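Local coordinates for protein fumarate reductase iron-sulfur subunit (Mycolicibacterium smegmatis, PDB 7D6V) that probably relays electrons through its three iron-sulfur clusters, from succinate oxidised in subunit A toward quinone at the membrane anchor subunit of succinate dehydrogenase, at residues E179-M182 with V188-K191; M131-E134 with S139-F142; V105-E110 with E163-F168; A112-S117 with D196-G201. All coordinates share one frame; numbering follows the deposited sequence.

Contact 1: E179-M182 with V188-K191; sequences ELDM and VDRK
Leu180 lies across the guanidinium group of Arg190, its CB over the centre of one face and 3.6 Å from NH1. Leu180 CD1, the nearer methyl, is 3.9 Å from Arg190 NE. The opposite face carries Val188 CB, so the flat cation is layered between two aliphatic carbons. Arg190 gets there with its chain extended from CG to NE (chi2 -179°), reaching from the turn that precedes helix 191-196 to the C-terminal end of helix 171-181. Its nitrogens are well occupied: NH1 forms a salt bridge with Asp186, while NE and NH2 donate to the carbonyl oxygens of Pro116 and Ser117.

Beside this layer, the next residue of the helix is charged. Asp181 has CG anti to the backbone N (chi1 -158°), which swings the carboxylate toward Lys191, and the two side chains cross at about a right angle. Lys191 NZ sits 3.5 Å from Asp181 OD2 and as far from OD1, a weak, two-pronged salt bridge. Lys191 NZ is closer to Asp189 OD1, at 3.1 Å, which it meets nearly along the C-O axis, in a salt bridge within its own segment. Arg230 of helix 219-235 is the stronger partner of Asp181, through OD2.

Chemically, this is a helix end and the following turn closed by a salt-bridge network. Lys191 NZ bridges two carboxylates whose OD1 atoms, on Asp181 and Asp189, are 4.2 Å apart, and its charge, with that of Arg230, would be expected to offset their mutual repulsion.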
loop_
_atom_site.group_PDB
_atom_site.type_symbol
_atom_site.label_atom_id
_atom_site.label_comp_id
_atom_site.label_asym_id
_atom_site.label_seq_id
_atom_site.Cartn_x
_atom_site.Cartn_y
_atom_site.Cartn_z
ATOM N N GLU B 179 10.505 -9.923 -8.079
ATOM C CA GLU B 179 10.713 -8.499 -8.325
ATOM C C GLU B 179 12.196 -8.171 -8.435
ATOM O O GLU B 179 12.600 -7.370 -9.284
ATOM C CB GLU B 179 10.046 -7.690 -7.211
ATOM C CG GLU B 179 9.975 -6.187 -7.436
ATOM C CD GLU B 179 11.244 -5.469 -7.030
ATOM O OE1 GLU B 179 11.939 -5.964 -6.120
ATOM O OE2 GLU B 179 11.553 -4.416 -7.623
ATOM N N LEU B 180 13.021 -8.775 -7.581
ATOM C CA LEU B 180 14.459 -8.539 -7.665
ATOM C C LEU B 180 15.079 -9.245 -8.865
ATOM O O LEU B 180 16.057 -8.752 -9.434
ATOM C CB LEU B 180 15.139 -8.983 -6.373
ATOM C CG LEU B 180 14.954 -8.038 -5.188
ATOM C CD1 LEU B 180 15.397 -8.699 -3.902
ATOM C CD2 LEU B 180 15.716 -6.752 -5.420
ATOM N N ASP B 181 14.525 -10.392 -9.260
ATOM C CA ASP B 181 15.036 -11.121 -10.415
ATOM C C ASP B 181 14.726 -10.405 -11.722
ATOM O O ASP B 181 15.522 -10.468 -12.664
ATOM C CB ASP B 181 14.451 -12.533 -10.428
ATOM C CG ASP B 181 15.283 -13.503 -11.234
ATOM O OD1 ASP B 181 16.435 -13.771 -10.843
ATOM O OD2 ASP B 181 14.781 -14.013 -12.256
ATOM N N MET B 182 13.586 -9.726 -11.802
ATOM C CA MET B 182 13.207 -9.009 -13.011
ATOM C C MET B 182 13.703 -7.570 -13.031
ATOM O O MET B 182 13.419 -6.848 -13.990
ATOM C CB MET B 182 11.687 -9.040 -13.186
ATOM C CG MET B 182 11.153 -10.378 -13.663
ATOM S SD MET B 182 9.405 -10.603 -13.304
ATOM C CE MET B 182 9.292 -12.386 -13.314
ATOM N N VAL B 188 22.510 -10.205 -8.672
ATOM C CA VAL B 188 22.430 -11.512 -8.028
ATOM C C VAL B 188 21.398 -12.381 -8.738
ATOM O O VAL B 188 20.392 -11.891 -9.263
ATOM C CB VAL B 188 22.100 -11.337 -6.532
ATOM C CG1 VAL B 188 22.084 -12.673 -5.813
ATOM C CG2 VAL B 188 23.100 -10.401 -5.891
ATOM N N ASP B 189 21.649 -13.693 -8.757
ATOM C CA ASP B 189 20.779 -14.617 -9.480
ATOM C C ASP B 189 19.541 -14.986 -8.665
ATOM O O ASP B 189 18.411 -14.705 -9.078
ATOM C CB ASP B 189 21.568 -15.871 -9.867
ATOM C CG ASP B 189 20.872 -16.692 -10.932
ATOM O OD1 ASP B 189 19.768 -16.304 -11.363
ATOM O OD2 ASP B 189 21.436 -17.724 -11.348
ATOM N N ARG B 190 19.737 -15.629 -7.512
ATOM C CA ARG B 190 18.706 -16.014 -6.547
ATOM C C ARG B 190 17.814 -17.160 -7.017
ATOM O O ARG B 190 16.966 -17.619 -6.239
ATOM C CB ARG B 190 17.801 -14.842 -6.144
ATOM C CG ARG B 190 18.519 -13.680 -5.493
ATOM C CD ARG B 190 17.532 -12.593 -5.117
ATOM N NE ARG B 190 18.177 -11.298 -4.927
ATOM C CZ ARG B 190 18.484 -10.466 -5.914
ATOM N NH1 ARG B 190 18.209 -10.790 -7.168
ATOM N NH2 ARG B 190 19.070 -9.310 -5.648
ATOM N N LYS B 191 17.972 -17.643 -8.251
ATOM C CA LYS B 191 17.079 -18.677 -8.764
ATOM C C LYS B 191 17.228 -19.982 -7.990
ATOM O O LYS B 191 16.232 -20.609 -7.617
ATOM C CB LYS B 191 17.339 -18.900 -10.253
ATOM C CG LYS B 191 16.753 -17.829 -11.157
ATOM C CD LYS B 191 16.979 -18.168 -12.617
ATOM C CE LYS B 191 16.563 -17.029 -13.525
ATOM N NZ LYS B 191 17.465 -15.859 -13.396
#

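Contact 2: M131-E134 with S139-F142; sequences MQQE and SQEF
Along helix 133-142, Gln133 at its start and Gln140 near its C-terminal end meet through their side-chain amides, two turns apart. Gln133 NE2 donates to Gln140 OE1 over 3.0 Å, and this one bond is the whole of the contact between 131-134 and 139-142. It is a bent bond, with an N-H...O angle of 135°. The oxygen lies close to the amide plane of the donor, but the donor stands above the carbonyl plane of Gln140, 40° out of it, and does not use a lone-pair direction. The two side chains cross at about a right angle, and their amide planes are neither parallel nor perpendicular.

Each glutamine takes a different path to the meeting point. Gln133 runs out with CG anti to its own N and then bends at chi2 (68°), which folds the amide along the helix; Gln140 simply extends beyond CG. NE2 of Gln133 also donates to Asn137 OD1, one turn further on, and that residue is its stronger partner.

The other ends of both amides are taken up by subunit A: Gln133 OE1 accepts from the backbone N of Arg110 of that chain, and Gln140 NE2 donates to the carbonyl of its Leu107. What results is an i to i+7 polar pair along one side of a helix, whose remaining amide atoms bond subunit A at the interface.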
loop_
_atom_site.group_PDB
_atom_site.type_symbol
_atom_site.label_atom_id
_atom_site.label_comp_id
_atom_site.label_asym_id
_atom_site.label_seq_id
_atom_site.Cartn_x
_atom_site.Cartn_y
_atom_site.Cartn_z
ATOM N N MET B 131 17.204 3.155 -17.233
ATOM C CA MET B 131 16.270 2.051 -17.390
ATOM C C MET B 131 15.115 2.493 -18.270
ATOM O O MET B 131 14.604 3.605 -18.123
ATOM C CB MET B 131 15.736 1.567 -16.036
ATOM C CG MET B 131 16.807 1.095 -15.070
ATOM S SD MET B 131 16.142 0.589 -13.479
ATOM C CE MET B 131 16.120 2.154 -12.618
ATOM N N GLN B 132 14.706 1.622 -19.184
ATOM C CA GLN B 132 13.527 1.864 -19.999
ATOM C C GLN B 132 12.277 1.382 -19.269
ATOM O O GLN B 132 12.333 0.510 -18.401
ATOM C CB GLN B 132 13.659 1.172 -21.355
ATOM C CG GLN B 132 14.866 1.623 -22.165
ATOM C CD GLN B 132 14.764 3.068 -22.617
ATOM O OE1 GLN B 132 13.685 3.549 -22.950
ATOM N NE2 GLN B 132 15.891 3.764 -22.630
ATOM N N GLN B 133 11.137 1.975 -19.632
ATOM C CA GLN B 133 9.889 1.687 -18.930
ATOM C C GLN B 133 9.472 0.228 -19.090
ATOM O O GLN B 133 9.031 -0.412 -18.124
ATOM C CB GLN B 133 8.786 2.616 -19.431
ATOM C CG GLN B 133 7.459 2.444 -18.724
ATOM C CD GLN B 133 7.509 2.893 -17.281
ATOM O OE1 GLN B 133 8.036 3.956 -16.969
ATOM N NE2 GLN B 133 6.955 2.084 -16.391
ATOM N N GLU B 134 9.593 -0.312 -20.306
ATOM C CA GLU B 134 9.219 -1.701 -20.536
ATOM C C GLU B 134 10.121 -2.668 -19.788
ATOM O O GLU B 134 9.714 -3.806 -19.535
ATOM C CB GLU B 134 9.237 -2.012 -22.032
ATOM C CG GLU B 134 10.613 -1.986 -22.662
ATOM C CD GLU B 134 10.938 -0.653 -23.292
ATOM O OE1 GLU B 134 10.332 0.362 -22.890
ATOM O OE2 GLU B 134 11.802 -0.617 -24.192
ATOM N N SER B 139 8.519 -5.422 -12.580
ATOM C CA SER B 139 8.869 -5.230 -11.179
ATOM C C SER B 139 8.062 -4.109 -10.543
ATOM O O SER B 139 7.776 -4.162 -9.341
ATOM C CB SER B 139 10.365 -4.951 -11.048
ATOM O OG SER B 139 11.115 -6.122 -11.295
ATOM N N GLN B 140 7.680 -3.098 -11.326
ATOM C CA GLN B 140 6.836 -2.039 -10.797
ATOM C C GLN B 140 5.480 -2.574 -10.375
ATOM O O GLN B 140 4.865 -2.039 -9.448
ATOM C CB GLN B 140 6.672 -0.936 -11.839
ATOM C CG GLN B 140 7.753 0.113 -11.795
ATOM C CD GLN B 140 7.418 1.319 -12.633
ATOM O OE1 GLN B 140 6.570 1.255 -13.518
ATOM N NE2 GLN B 140 8.089 2.428 -12.366
ATOM N N GLU B 141 4.991 -3.615 -11.051
ATOM C CA GLU B 141 3.744 -4.236 -10.609
ATOM C C GLU B 141 3.881 -4.815 -9.207
ATOM O O GLU B 141 2.989 -4.657 -8.367
ATOM C CB GLU B 141 3.300 -5.321 -11.582
ATOM C CG GLU B 141 1.866 -5.759 -11.341
ATOM C CD GLU B 141 1.638 -7.223 -11.640
ATOM O OE1 GLU B 141 0.581 -7.752 -11.240
ATOM O OE2 GLU B 141 2.511 -7.842 -12.280
ATOM N N PHE B 142 4.995 -5.497 -8.933
ATOM C CA PHE B 142 5.195 -6.083 -7.614
ATOM C C PHE B 142 5.530 -5.040 -6.561
ATOM O O PHE B 142 5.339 -5.300 -5.369
ATOM C CB PHE B 142 6.300 -7.138 -7.658
ATOM C CG PHE B 142 6.139 -8.141 -8.757
ATOM C CD1 PHE B 142 4.896 -8.666 -9.059
ATOM C CD2 PHE B 142 7.233 -8.566 -9.487
ATOM C CE1 PHE B 142 4.750 -9.589 -10.069
ATOM C CE2 PHE B 142 7.091 -9.488 -10.497
ATOM C CZ PHE B 142 5.850 -9.999 -10.789
#

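Contact 3: V105-E110 with E163-F168; sequences VSFNYE and ENKENF
The first turn of helix 107-112, which by sequence falls within the 2Fe-2S binding region, packs here on a loop of the dicluster region between helices 156-159 and 171-181. Phe107 and Lys165 make the close part. The aliphatic middle of the lysine lies over one face of the ring: Lys165 CD is 4.1 Å from the centroid of the Phe107 ring and 20° off its normal, displaced toward the rim, a CH-pi contact. Phe107 CE1 is the ring carbon nearest Lys165 CD, at 3.8 Å. Phe107 points its ring at the loop with CG anti to the backbone N (chi1 156°), and Lys165, bent at chi2, lays its chain obliquely across that face.

At the ring edge the neighbours are backbone oxygens. The carbonyl O of Lys165 lies in the ring plane beside Phe107 CE1, and it also accepts a weak hydrogen bond from Lys111 NZ.

Away from this patch the contact loosens, and both Phe107 and Lys165 remain partly exposed. The Lys165 ammonium is too far for more than a weak cation-pi attraction, NZ standing 5.7 Å from the Phe107 centroid; its salt bridge goes to Glu162 instead. Phe168 meets Phe107 through its backbone; its buried ring meets that of His174 and comes within about 5 Å of the Fe3-S4 cluster. What it offers Phe107 is its carbonyl: Phe168 O lies 3.8 Å from Phe107 CZ, at the edge and in the plane of the ring.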
loop_
_atom_site.group_PDB
_atom_site.type_symbol
_atom_site.label_atom_id
_atom_site.label_comp_id
_atom_site.label_asym_id
_atom_site.label_seq_id
_atom_site.Cartn_x
_atom_site.Cartn_y
_atom_site.Cartn_z
ATOM N N VAL B 105 2.684 -10.527 13.686
ATOM C CA VAL B 105 3.204 -10.624 12.314
ATOM C C VAL B 105 4.677 -10.239 12.395
ATOM O O VAL B 105 5.095 -9.121 12.088
ATOM C CB VAL B 105 2.406 -9.762 11.330
ATOM C CG1 VAL B 105 1.058 -10.394 11.060
ATOM C CG2 VAL B 105 2.202 -8.360 11.880
ATOM N N SER B 106 5.491 -11.205 12.803
ATOM C CA SER B 106 6.938 -11.048 12.835
ATOM C C SER B 106 7.665 -12.127 12.058
ATOM O O SER B 106 8.842 -11.939 11.729
ATOM C CB SER B 106 7.447 -11.036 14.283
ATOM O OG SER B 106 7.501 -12.344 14.818
ATOM N N PHE B 107 7.008 -13.250 11.767
ATOM C CA PHE B 107 7.528 -14.222 10.816
ATOM C C PHE B 107 7.836 -13.558 9.480
ATOM O O PHE B 107 8.843 -13.870 8.835
ATOM C CB PHE B 107 6.501 -15.353 10.677
ATOM C CG PHE B 107 6.570 -16.114 9.387
ATOM C CD1 PHE B 107 7.363 -17.241 9.275
ATOM C CD2 PHE B 107 5.807 -15.730 8.298
ATOM C CE1 PHE B 107 7.414 -17.950 8.097
ATOM C CE2 PHE B 107 5.860 -16.434 7.117
ATOM C CZ PHE B 107 6.663 -17.545 7.017
ATOM N N ASN B 108 6.996 -12.606 9.071
ATOM C CA ASN B 108 7.219 -11.895 7.818
ATOM C C ASN B 108 8.467 -11.025 7.881
ATOM O O ASN B 108 9.273 -11.016 6.944
ATOM C CB ASN B 108 5.993 -11.050 7.481
ATOM C CG ASN B 108 4.710 -11.843 7.536
ATOM O OD1 ASN B 108 4.392 -12.585 6.613
ATOM N ND2 ASN B 108 3.967 -11.696 8.623
ATOM N N TYR B 109 8.653 -10.289 8.975
ATOM C CA TYR B 109 9.839 -9.451 9.095
ATOM C C TYR B 109 11.103 -10.273 9.288
ATOM O O TYR B 109 12.193 -9.798 8.959
ATOM C CB TYR B 109 9.656 -8.454 10.237
ATOM C CG TYR B 109 8.586 -7.434 9.938
ATOM C CD1 TYR B 109 8.868 -6.310 9.176
ATOM C CD2 TYR B 109 7.289 -7.608 10.392
ATOM C CE1 TYR B 109 7.891 -5.384 8.887
ATOM C CE2 TYR B 109 6.307 -6.687 10.108
ATOM C CZ TYR B 109 6.614 -5.576 9.356
ATOM O OH TYR B 109 5.638 -4.654 9.070
ATOM N N GLU B 110 10.983 -11.497 9.805
ATOM C CA GLU B 110 12.132 -12.392 9.858
ATOM C C GLU B 110 12.467 -12.936 8.477
ATOM O O GLU B 110 13.644 -13.087 8.133
ATOM C CB GLU B 110 11.860 -13.531 10.838
ATOM C CG GLU B 110 12.263 -13.214 12.263
ATOM C CD GLU B 110 11.298 -13.780 13.282
ATOM O OE1 GLU B 110 11.129 -13.156 14.350
ATOM O OE2 GLU B 110 10.705 -14.848 13.017
ATOM N N GLU B 163 4.815 -26.739 10.612
ATOM C CA GLU B 163 6.163 -27.232 10.364
ATOM C C GLU B 163 6.762 -26.672 9.081
ATOM O O GLU B 163 7.984 -26.712 8.916
ATOM C CB GLU B 163 6.159 -28.759 10.312
ATOM C CG GLU B 163 5.504 -29.341 9.070
ATOM C CD GLU B 163 4.012 -29.546 9.234
ATOM O OE1 GLU B 163 3.352 -29.932 8.248
ATOM O OE2 GLU B 163 3.498 -29.322 10.348
ATOM N N ASN B 164 5.938 -26.152 8.180
ATOM C CA ASN B 164 6.403 -25.607 6.914
ATOM C C ASN B 164 6.803 -24.143 7.009
ATOM O O ASN B 164 7.223 -23.566 6.003
ATOM C CB ASN B 164 5.321 -25.773 5.843
ATOM C CG ASN B 164 5.218 -27.191 5.334
ATOM O OD1 ASN B 164 6.131 -27.994 5.511
ATOM N ND2 ASN B 164 4.103 -27.508 4.694
ATOM N N LYS B 165 6.681 -23.531 8.188
ATOM C CA LYS B 165 7.005 -22.115 8.331
ATOM C C LYS B 165 8.484 -21.854 8.085
ATOM O O LYS B 165 8.850 -20.840 7.482
ATOM C CB LYS B 165 6.600 -21.626 9.719
ATOM C CG LYS B 165 5.104 -21.500 9.922
ATOM C CD LYS B 165 4.636 -20.081 9.688
ATOM C CE LYS B 165 3.220 -19.877 10.195
ATOM N NZ LYS B 165 3.157 -19.801 11.676
ATOM N N GLU B 166 9.352 -22.755 8.544
ATOM C CA GLU B 166 10.786 -22.557 8.387
ATOM C C GLU B 166 11.286 -22.899 6.992
ATOM O O GLU B 166 12.403 -22.512 6.640
ATOM C CB GLU B 166 11.548 -23.391 9.415
ATOM C CG GLU B 166 11.265 -24.874 9.328
ATOM C CD GLU B 166 12.402 -25.713 9.866
ATOM O OE1 GLU B 166 12.945 -25.363 10.934
ATOM O OE2 GLU B 166 12.756 -26.722 9.220
ATOM N N ASN B 167 10.495 -23.610 6.193
ATOM C CA ASN B 167 10.921 -24.022 4.864
ATOM C C ASN B 167 10.324 -23.183 3.745
ATOM O O ASN B 167 10.850 -23.209 2.629
ATOM C CB ASN B 167 10.558 -25.492 4.624
ATOM C CG ASN B 167 11.216 -26.423 5.617
ATOM O OD1 ASN B 167 12.434 -26.414 5.779
ATOM N ND2 ASN B 167 10.409 -27.236 6.286
ATOM N N PHE B 168 9.248 -22.447 4.008
ATOM C CA PHE B 168 8.518 -21.715 2.984
ATOM C C PHE B 168 8.490 -20.240 3.349
ATOM O O PHE B 168 8.169 -19.885 4.487
ATOM C CB PHE B 168 7.097 -22.266 2.847
ATOM C CG PHE B 168 6.345 -21.739 1.663
ATOM C CD1 PHE B 168 6.828 -21.922 0.385
ATOM C CD2 PHE B 168 5.138 -21.085 1.829
ATOM C CE1 PHE B 168 6.132 -21.450 -0.706
ATOM C CE2 PHE B 168 4.439 -20.613 0.741
ATOM C CZ PHE B 168 4.936 -20.795 -0.528
#

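Contact 4: A112-S117 with D196-G201; sequences ARQIPS and DEFGLG
The Phe198 ring has Ile115 over one face and a peptide oxygen at its edge. Ile115 CG1 stands 4.1 Å above the ring plane, offset toward the rim, and is 4.2 Å from Phe198 CZ. In the plane, Gln114 O comes up to the same corner, 3.5 Å from Phe198 CZ, so the tip of the ring is set against the backbone where Gln114 passes into Ile115. Pro116 CD approaches Phe198 CZ obliquely, 4.5 Å away, and Gln114 CB lies 3.9 Å from Phe198 CE1.

Of the two branches of Ile115 it is CG1 that meets the ring: it sits beside the backbone N (chi1 -61°), while CG2 is anti to that N. No hydrogen bond joins the two segments, and the contact is apolar apart from the carbonyl at the ring edge. Gln114 is exposed and touches the ring through its CB and carbonyl.

Phe198 belongs to the turn that ends helix 191-196, just ahead of Gly199, whose positive phi (64°) suits a glycine leaving a helix. Helices add to the packing: Ile177 of helix 171-181 and Met193 of helix 191-196 also touch Phe198, Ile115 leans on Phe173 and Ile177, and Pro116 touches Met193. The loop 112-117, leading away from helix 107-112, is thereby packed onto two helices of the dicluster region.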
loop_
_atom_site.group_PDB
_atom_site.type_symbol
_atom_site.label_atom_id
_atom_site.label_comp_id
_atom_site.label_asym_id
_atom_site.label_seq_id
_atom_site.Cartn_x
_atom_site.Cartn_y
_atom_site.Cartn_z
ATOM N N ALA B 112 11.923 -11.287 5.771
ATOM C CA ALA B 112 12.326 -10.167 4.931
ATOM C C ALA B 112 13.839 -9.997 4.876
ATOM O O ALA B 112 14.365 -9.527 3.862
ATOM C CB ALA B 112 11.671 -8.879 5.426
ATOM N N ARG B 113 14.557 -10.364 5.936
ATOM C CA ARG B 113 15.996 -10.152 5.983
ATOM C C ARG B 113 16.793 -11.413 5.671
ATOM O O ARG B 113 17.999 -11.454 5.929
ATOM C CB ARG B 113 16.414 -9.578 7.336
ATOM C CG ARG B 113 15.921 -10.323 8.545
ATOM C CD ARG B 113 15.924 -9.397 9.743
ATOM N NE ARG B 113 16.277 -10.086 10.978
ATOM C CZ ARG B 113 16.449 -9.476 12.145
ATOM N NH1 ARG B 113 16.305 -8.162 12.232
ATOM N NH2 ARG B 113 16.771 -10.177 13.221
ATOM N N GLN B 114 16.149 -12.441 5.125
ATOM C CA GLN B 114 16.867 -13.584 4.581
ATOM C C GLN B 114 17.054 -13.500 3.075
ATOM O O GLN B 114 17.980 -14.122 2.547
ATOM C CB GLN B 114 16.142 -14.889 4.928
ATOM C CG GLN B 114 16.137 -15.218 6.407
ATOM C CD GLN B 114 15.174 -16.334 6.752
ATOM O OE1 GLN B 114 14.526 -16.905 5.877
ATOM N NE2 GLN B 114 15.074 -16.651 8.036
ATOM N N ILE B 115 16.212 -12.746 2.385
ATOM C CA ILE B 115 16.321 -12.602 0.933
ATOM C C ILE B 115 17.440 -11.615 0.616
ATOM O O ILE B 115 17.476 -10.526 1.208
ATOM C CB ILE B 115 14.996 -12.135 0.343
ATOM C CG1 ILE B 115 13.897 -13.154 0.632
ATOM C CG2 ILE B 115 15.123 -11.911 -1.156
ATOM C CD1 ILE B 115 12.573 -12.768 0.058
ATOM N N PRO B 116 18.362 -11.955 -0.285
ATOM C CA PRO B 116 19.389 -10.988 -0.687
ATOM C C PRO B 116 18.759 -9.741 -1.284
ATOM O O PRO B 116 17.773 -9.807 -2.017
ATOM C CB PRO B 116 20.213 -11.756 -1.725
ATOM C CG PRO B 116 19.960 -13.181 -1.425
ATOM C CD PRO B 116 18.549 -13.258 -0.939
ATOM N N SER B 117 19.345 -8.594 -0.964
ATOM C CA SER B 117 18.771 -7.316 -1.339
ATOM C C SER B 117 19.214 -6.920 -2.744
ATOM O O SER B 117 19.946 -7.642 -3.422
ATOM C CB SER B 117 19.151 -6.251 -0.317
ATOM O OG SER B 117 18.524 -6.505 0.926
ATOM N N ASP B 196 15.830 -23.779 -3.098
ATOM C CA ASP B 196 16.530 -24.595 -2.112
ATOM C C ASP B 196 16.347 -24.116 -0.676
ATOM O O ASP B 196 16.203 -24.944 0.229
ATOM C CB ASP B 196 18.018 -24.657 -2.453
ATOM C CG ASP B 196 18.284 -25.393 -3.748
ATOM O OD1 ASP B 196 17.613 -26.415 -3.997
ATOM O OD2 ASP B 196 19.162 -24.956 -4.519
ATOM N N GLU B 197 16.356 -22.806 -0.426
ATOM C CA GLU B 197 16.204 -22.299 0.933
ATOM C C GLU B 197 14.866 -21.639 1.213
ATOM O O GLU B 197 14.446 -21.606 2.370
ATOM C CB GLU B 197 17.331 -21.314 1.275
ATOM C CG GLU B 197 18.715 -21.952 1.375
ATOM C CD GLU B 197 19.396 -22.138 0.039
ATOM O OE1 GLU B 197 18.822 -21.715 -0.979
ATOM O OE2 GLU B 197 20.503 -22.714 0.006
ATOM N N PHE B 198 14.183 -21.121 0.201
ATOM C CA PHE B 198 12.902 -20.464 0.406
ATOM C C PHE B 198 11.718 -21.316 -0.028
ATOM O O PHE B 198 10.576 -20.861 0.072
ATOM C CB PHE B 198 12.893 -19.116 -0.314
ATOM C CG PHE B 198 14.045 -18.233 0.064
ATOM C CD1 PHE B 198 14.186 -17.778 1.362
ATOM C CD2 PHE B 198 14.999 -17.875 -0.871
ATOM C CE1 PHE B 198 15.248 -16.975 1.718
ATOM C CE2 PHE B 198 16.063 -17.071 -0.520
ATOM C CZ PHE B 198 16.187 -16.620 0.774
ATOM N N GLY B 199 11.962 -22.540 -0.489
ATOM C CA GLY B 199 10.914 -23.519 -0.693
ATOM C C GLY B 199 9.871 -23.201 -1.743
ATOM O O GLY B 199 8.676 -23.361 -1.491
ATOM N N LEU B 200 10.300 -22.762 -2.928
ATOM C CA LEU B 200 9.344 -22.493 -3.998
ATOM C C LEU B 200 8.596 -23.752 -4.417
ATOM O O LEU B 200 7.475 -23.667 -4.928
ATOM C CB LEU B 200 10.059 -21.871 -5.196
ATOM C CG LEU B 200 9.204 -21.401 -6.373
ATOM C CD1 LEU B 200 8.118 -20.450 -5.912
ATOM C CD2 LEU B 200 10.074 -20.754 -7.427
ATOM N N GLY B 201 9.187 -24.929 -4.202
ATOM C CA GLY B 201 8.516 -26.169 -4.545
ATOM C C GLY B 201 7.319 -26.486 -3.677
ATOM O O GLY B 201 6.446 -27.248 -4.101
#

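Contact 1 is the buried one; contacts 2, 3 and 4 are partly buried. Contacts 1 and 4 adjoin: Arg190 of contact 1 hydrogen-bonds the carbonyls of Pro116 and Ser117 in contact 4, and both rest on helix 171-181. Contact 2 meets contact 1 where Ser139 OG bonds Glu179 O, bringing helix 133-142 against helix 171-181. Contact 3 joins contact 4 through Phe168, which packs on Gly199. The chemistry divides by place: ionic, with an aliphatic layer on a guanidinium, at a helix end in contact 1, amide to amide beside subunit A in contact 2, and aromatic against loop backbone in contacts 3 and 4, which cross along the chain.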